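Local coordinates for protein Xcc_ctr_pt (Xanthomonas campestris pv. campestris, PDB 6NJW) that forms the C-terminal Toprim region of a Class 2 OLD family nuclease, which probably cleaves nucleic acid by a two-metal mechanism, at residues C54-G57 / P63-K66; T59-Y64 / H77-D82. All coordinates share one frame; numbering follows the deposited sequence.

How the contacts relate
Contact 1 closes a short loop of five residues where the chain leaves strand 51-55 and turns into helix 62-68, and contact 2 closes the next twelve residues, which finish that helix and lead into strand 77-82. The two interleave: segment 59-64 of contact 2 begins within the first loop and shares Pro63 and Tyr64 with segment 63-66 of contact 1. Together they follow a parallel beta-alpha-beta crossover of the Toprim fold, in which strand 22-26 lies between the two strands joined. Phe61 touches Val56 and Val65 touches Ile79, so packing runs from one contact into the other across one face of the sheet.

Contact 1. Residues C54-G57 / P63-K66; sequences CSVG and PYVK
Cys54 and Val56 meet the ring of Tyr64 at the end of strand 51-55, and Ser55 between them closes an ST turn: its OG accepts from Gly57 N at 3.2 Å (147° at the hydrogen) and has a further, weak bond with Glu27 O. The contact itself is apolar. Val56 lays CG1 over one face of the Tyr64 ring, 3.8 Å from its centroid and offset toward the rim, a CH-pi contact; the closest ring atom is Tyr64 CD1, 3.4 Å from Val56 CG1. Val56 CB follows, 3.7 Å from Tyr64 CE1. Cys54 supplies a sulfur-aromatic contact that comes in obliquely, its SG 3.5 Å from Tyr64 CE2 and 4.4 Å from the ring centroid. Its SG stands opposite the backbone N (chi1 166°), which extends the sulfur from the strand toward the helix. The two residues thus divide the ring, Val56 at the CD1-CE1 side and Cys54 at the CD2-CE2 side. Tyr64 and Cys54 also touch Leu25 of strand 22-26, and Cys54 and Val56 share backbone bonds with that strand, so the first turn of helix 62-68 packs against strand 51-55, outermost in the sheet of this chain, and its neighbour 22-26.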
loop_
_atom_site.group_PDB
_atom_site.type_symbol
_atom_site.label_atom_id
_atom_site.label_comp_id
_atom_site.label_asym_id
_atom_site.label_seq_id
_atom_site.Cartn_x
_atom_site.Cartn_y
_atom_site.Cartn_z
ATOM N N CYS A 54 -7.269 -4.460 4.648
ATOM C CA CYS A 54 -8.263 -5.057 3.771
ATOM C C CYS A 54 -7.870 -4.784 2.324
ATOM O O CYS A 54 -7.722 -3.626 1.922
ATOM C CB CYS A 54 -9.653 -4.507 4.097
ATOM S SG CYS A 54 -10.894 -4.866 2.836
ATOM N N SER A 55 -7.658 -5.847 1.560
ATOM C CA SER A 55 -7.387 -5.727 0.136
ATOM C C SER A 55 -8.704 -5.634 -0.622
ATOM O O SER A 55 -9.573 -6.489 -0.458
ATOM C CB SER A 55 -6.588 -6.937 -0.351
ATOM O OG SER A 55 -6.605 -7.003 -1.760
ATOM N N VAL A 56 -8.866 -4.589 -1.439
ATOM C CA VAL A 56 -10.077 -4.491 -2.253
ATOM C C VAL A 56 -9.967 -5.288 -3.546
ATOM O O VAL A 56 -10.907 -5.284 -4.345
ATOM C CB VAL A 56 -10.432 -3.014 -2.541
ATOM C CG1 VAL A 56 -10.504 -2.216 -1.235
ATOM C CG2 VAL A 56 -9.448 -2.367 -3.488
ATOM N N GLY A 57 -8.853 -5.972 -3.774
ATOM C CA GLY A 57 -8.675 -6.828 -4.936
ATOM C C GLY A 57 -8.784 -6.096 -6.259
ATOM O O GLY A 57 -9.475 -6.548 -7.172
ATOM N N PRO A 63 -16.890 0.953 -3.054
ATOM C CA PRO A 63 -17.791 0.208 -2.154
ATOM C C PRO A 63 -17.295 0.160 -0.727
ATOM O O PRO A 63 -18.109 0.169 0.203
ATOM C CB PRO A 63 -17.823 -1.199 -2.770
ATOM C CG PRO A 63 -17.451 -0.977 -4.203
ATOM C CD PRO A 63 -16.442 0.119 -4.181
ATOM N N TYR A 64 -15.976 0.120 -0.522
ATOM C CA TYR A 64 -15.439 0.106 0.837
ATOM C C TYR A 64 -15.548 1.463 1.513
ATOM O O TYR A 64 -15.789 1.539 2.726
ATOM C CB TYR A 64 -13.987 -0.360 0.809
ATOM C CG TYR A 64 -13.911 -1.808 0.438
ATOM C CD1 TYR A 64 -13.928 -2.205 -0.898
ATOM C CD2 TYR A 64 -13.882 -2.785 1.416
ATOM C CE1 TYR A 64 -13.877 -3.545 -1.254
ATOM C CE2 TYR A 64 -13.836 -4.132 1.075
ATOM C CZ TYR A 64 -13.834 -4.500 -0.259
ATOM O OH TYR A 64 -13.780 -5.833 -0.596
ATOM N N VAL A 65 -15.326 2.551 0.772
ATOM C CA VAL A 65 -15.514 3.866 1.373
ATOM C C VAL A 65 -16.985 4.087 1.720
ATOM O O VAL A 65 -17.313 4.710 2.744
ATOM C CB VAL A 65 -14.958 4.966 0.443
ATOM C CG1 VAL A 65 -15.299 6.349 0.973
ATOM C CG2 VAL A 65 -13.461 4.805 0.318
ATOM N N LYS A 66 -17.903 3.570 0.893
ATOM C CA LYS A 66 -19.318 3.632 1.272
ATOM C C LYS A 66 -19.574 2.877 2.571
ATOM O O LYS A 66 -20.275 3.369 3.461
ATOM C CB LYS A 66 -20.190 3.078 0.138
ATOM C CG LYS A 66 -20.329 4.032 -1.060
ATOM C CD LYS A 66 -21.098 3.350 -2.208
ATOM C CE LYS A 66 -21.403 4.302 -3.356
ATOM N NZ LYS A 66 -22.194 3.596 -4.420
#

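Contact 2. Residues T59-Y64 / H77-D82; sequences TNFTPY and HVILTD
Phe61 carries this buried contact, packing on Ile79 and Thr81 of the strand. The apolar part is a CH-pi contact: Ile79 CG2 stands over the centre of the Phe61 ring, 3.9 Å from the centroid and 7° off the normal. The other branch of Ile79 runs along the root of the aromatic side chain: Ile79 CG1 is 3.9 Å from Phe61 CD1, and Ile79 CD1 is 3.9 Å from Phe61 CB. With chi1 of Ile79 at -76°, CG2 lies opposite the backbone N and CG1 opposite the carbonyl carbon, and both branches reach Phe61. The far end of the ring meets polar atoms obliquely: Phe61 CZ lies 3.6 Å from Leu80 O, and Phe61 CE2 3.5 Å from Thr81 OG1. That hydroxyl is satisfied by Glu27 OE2, which also bonds Asp82 N. Asn60, just before the turn that leads into helix 62-68, makes a capping bond: its OD1 accepts from Thr62 N at 3.3 Å, the donor lying 48° out of the carbonyl plane. Phe61, which also touches Glu27, backs the Toprim acidic site, with its characteristic glutamate and Asp-x-Asp motif: Glu27, Asp82 and Asp84 bind magnesium in this protein, and here Asp82 and Tyr209 hold one ion.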
loop_
_atom_site.group_PDB
_atom_site.type_symbol
_atom_site.label_atom_id
_atom_site.label_comp_id
_atom_site.label_asym_id
_atom_site.label_seq_id
_atom_site.Cartn_x
_atom_site.Cartn_y
_atom_site.Cartn_z
ATOM N N THR A 59 -8.725 -1.846 -7.985
ATOM C CA THR A 59 -8.596 -0.408 -7.795
ATOM C C THR A 59 -9.929 0.262 -7.510
ATOM O O THR A 59 -10.002 1.494 -7.504
ATOM C CB THR A 59 -7.926 0.249 -9.010
ATOM O OG1 THR A 59 -8.709 -0.000 -10.183
ATOM C CG2 THR A 59 -6.516 -0.311 -9.229
ATOM N N ASN A 60 -10.984 -0.503 -7.264
ATOM C CA ASN A 60 -12.282 0.084 -6.980
ATOM C C ASN A 60 -12.437 0.166 -5.468
ATOM O O ASN A 60 -12.870 -0.793 -4.829
ATOM C CB ASN A 60 -13.414 -0.717 -7.607
ATOM C CG ASN A 60 -14.747 -0.037 -7.423
ATOM O OD1 ASN A 60 -14.806 1.135 -7.038
ATOM N ND2 ASN A 60 -15.829 -0.761 -7.685
ATOM N N PHE A 61 -12.107 1.327 -4.904
ATOM C CA PHE A 61 -12.239 1.561 -3.476
ATOM C C PHE A 61 -13.629 2.040 -3.079
ATOM O O PHE A 61 -13.954 2.041 -1.889
ATOM C CB PHE A 61 -11.180 2.584 -3.019
ATOM C CG PHE A 61 -9.776 2.030 -3.026
ATOM C CD1 PHE A 61 -9.294 1.328 -1.937
ATOM C CD2 PHE A 61 -8.960 2.185 -4.132
ATOM C CE1 PHE A 61 -8.010 0.806 -1.938
ATOM C CE2 PHE A 61 -7.671 1.666 -4.156
ATOM C CZ PHE A 61 -7.188 0.967 -3.053
ATOM N N THR A 62 -14.468 2.413 -4.042
ATOM C CA THR A 62 -15.726 3.076 -3.699
ATOM C C THR A 62 -16.649 2.247 -2.804
ATOM O O THR A 62 -17.195 2.811 -1.839
ATOM C CB THR A 62 -16.429 3.497 -4.997
ATOM O OG1 THR A 62 -15.498 4.238 -5.788
ATOM C CG2 THR A 62 -17.606 4.384 -4.688
ATOM N N PRO A 63 -16.890 0.953 -3.054
ATOM C CA PRO A 63 -17.791 0.208 -2.154
ATOM C C PRO A 63 -17.295 0.160 -0.727
ATOM O O PRO A 63 -18.109 0.169 0.203
ATOM C CB PRO A 63 -17.823 -1.199 -2.770
ATOM C CG PRO A 63 -17.451 -0.977 -4.203
ATOM C CD PRO A 63 -16.442 0.119 -4.181
ATOM N N TYR A 64 -15.976 0.120 -0.522
ATOM C CA TYR A 64 -15.439 0.106 0.837
ATOM C C TYR A 64 -15.548 1.463 1.513
ATOM O O TYR A 64 -15.789 1.539 2.726
ATOM C CB TYR A 64 -13.987 -0.360 0.809
ATOM C CG TYR A 64 -13.911 -1.808 0.438
ATOM C CD1 TYR A 64 -13.928 -2.205 -0.898
ATOM C CD2 TYR A 64 -13.882 -2.785 1.416
ATOM C CE1 TYR A 64 -13.877 -3.545 -1.254
ATOM C CE2 TYR A 64 -13.836 -4.132 1.075
ATOM C CZ TYR A 64 -13.834 -4.500 -0.259
ATOM O OH TYR A 64 -13.780 -5.833 -0.596
ATOM N N HIS A 77 -10.579 5.195 8.264
ATOM C CA HIS A 77 -9.916 4.351 7.290
ATOM C C HIS A 77 -8.975 5.201 6.450
ATOM O O HIS A 77 -9.078 6.425 6.410
ATOM C CB HIS A 77 -10.926 3.635 6.386
ATOM C CG HIS A 77 -11.775 4.585 5.609
ATOM N ND1 HIS A 77 -12.863 5.222 6.165
ATOM C CD2 HIS A 77 -11.660 5.061 4.346
ATOM C CE1 HIS A 77 -13.395 6.038 5.267
ATOM N NE2 HIS A 77 -12.683 5.960 4.157
ATOM N N VAL A 78 -8.044 4.526 5.779
ATOM C CA VAL A 78 -7.105 5.170 4.874
ATOM C C VAL A 78 -7.081 4.367 3.577
ATOM O O VAL A 78 -7.553 3.240 3.521
ATOM C CB VAL A 78 -5.693 5.273 5.490
ATOM C CG1 VAL A 78 -5.718 6.206 6.696
ATOM C CG2 VAL A 78 -5.178 3.880 5.895
ATOM N N ILE A 79 -6.509 4.953 2.528
ATOM C CA ILE A 79 -6.358 4.274 1.243
ATOM C C ILE A 79 -4.911 4.382 0.784
ATOM O O ILE A 79 -4.296 5.443 0.906
ATOM C CB ILE A 79 -7.297 4.876 0.170
ATOM C CG1 ILE A 79 -8.735 4.404 0.388
ATOM C CG2 ILE A 79 -6.821 4.526 -1.247
ATOM C CD1 ILE A 79 -9.769 5.206 -0.432
ATOM N N LEU A 80 -4.385 3.293 0.232
ATOM C CA LEU A 80 -3.090 3.255 -0.439
ATOM C C LEU A 80 -3.338 2.795 -1.865
ATOM O O LEU A 80 -3.848 1.688 -2.078
ATOM C CB LEU A 80 -2.128 2.288 0.266
ATOM C CG LEU A 80 -1.762 2.728 1.683
ATOM C CD1 LEU A 80 -1.132 1.607 2.498
ATOM C CD2 LEU A 80 -0.791 3.871 1.523
ATOM N N THR A 81 -2.973 3.623 -2.837
ATOM C CA THR A 81 -3.236 3.256 -4.224
ATOM C C THR A 81 -2.135 3.827 -5.109
ATOM O O THR A 81 -1.373 4.704 -4.690
ATOM C CB THR A 81 -4.626 3.737 -4.669
ATOM O OG1 THR A 81 -4.996 3.099 -5.906
ATOM C CG2 THR A 81 -4.652 5.240 -4.824
ATOM N N ASP A 82 -2.049 3.299 -6.334
ATOM C CA ASP A 82 -0.973 3.623 -7.272
ATOM C C ASP A 82 -1.426 4.660 -8.292
ATOM O O ASP A 82 -2.554 4.600 -8.793
ATOM C CB ASP A 82 -0.501 2.366 -8.003
ATOM C CG ASP A 82 0.244 1.411 -7.090
ATOM O OD1 ASP A 82 0.597 1.828 -5.971
ATOM O OD2 ASP A 82 0.474 0.252 -7.483
#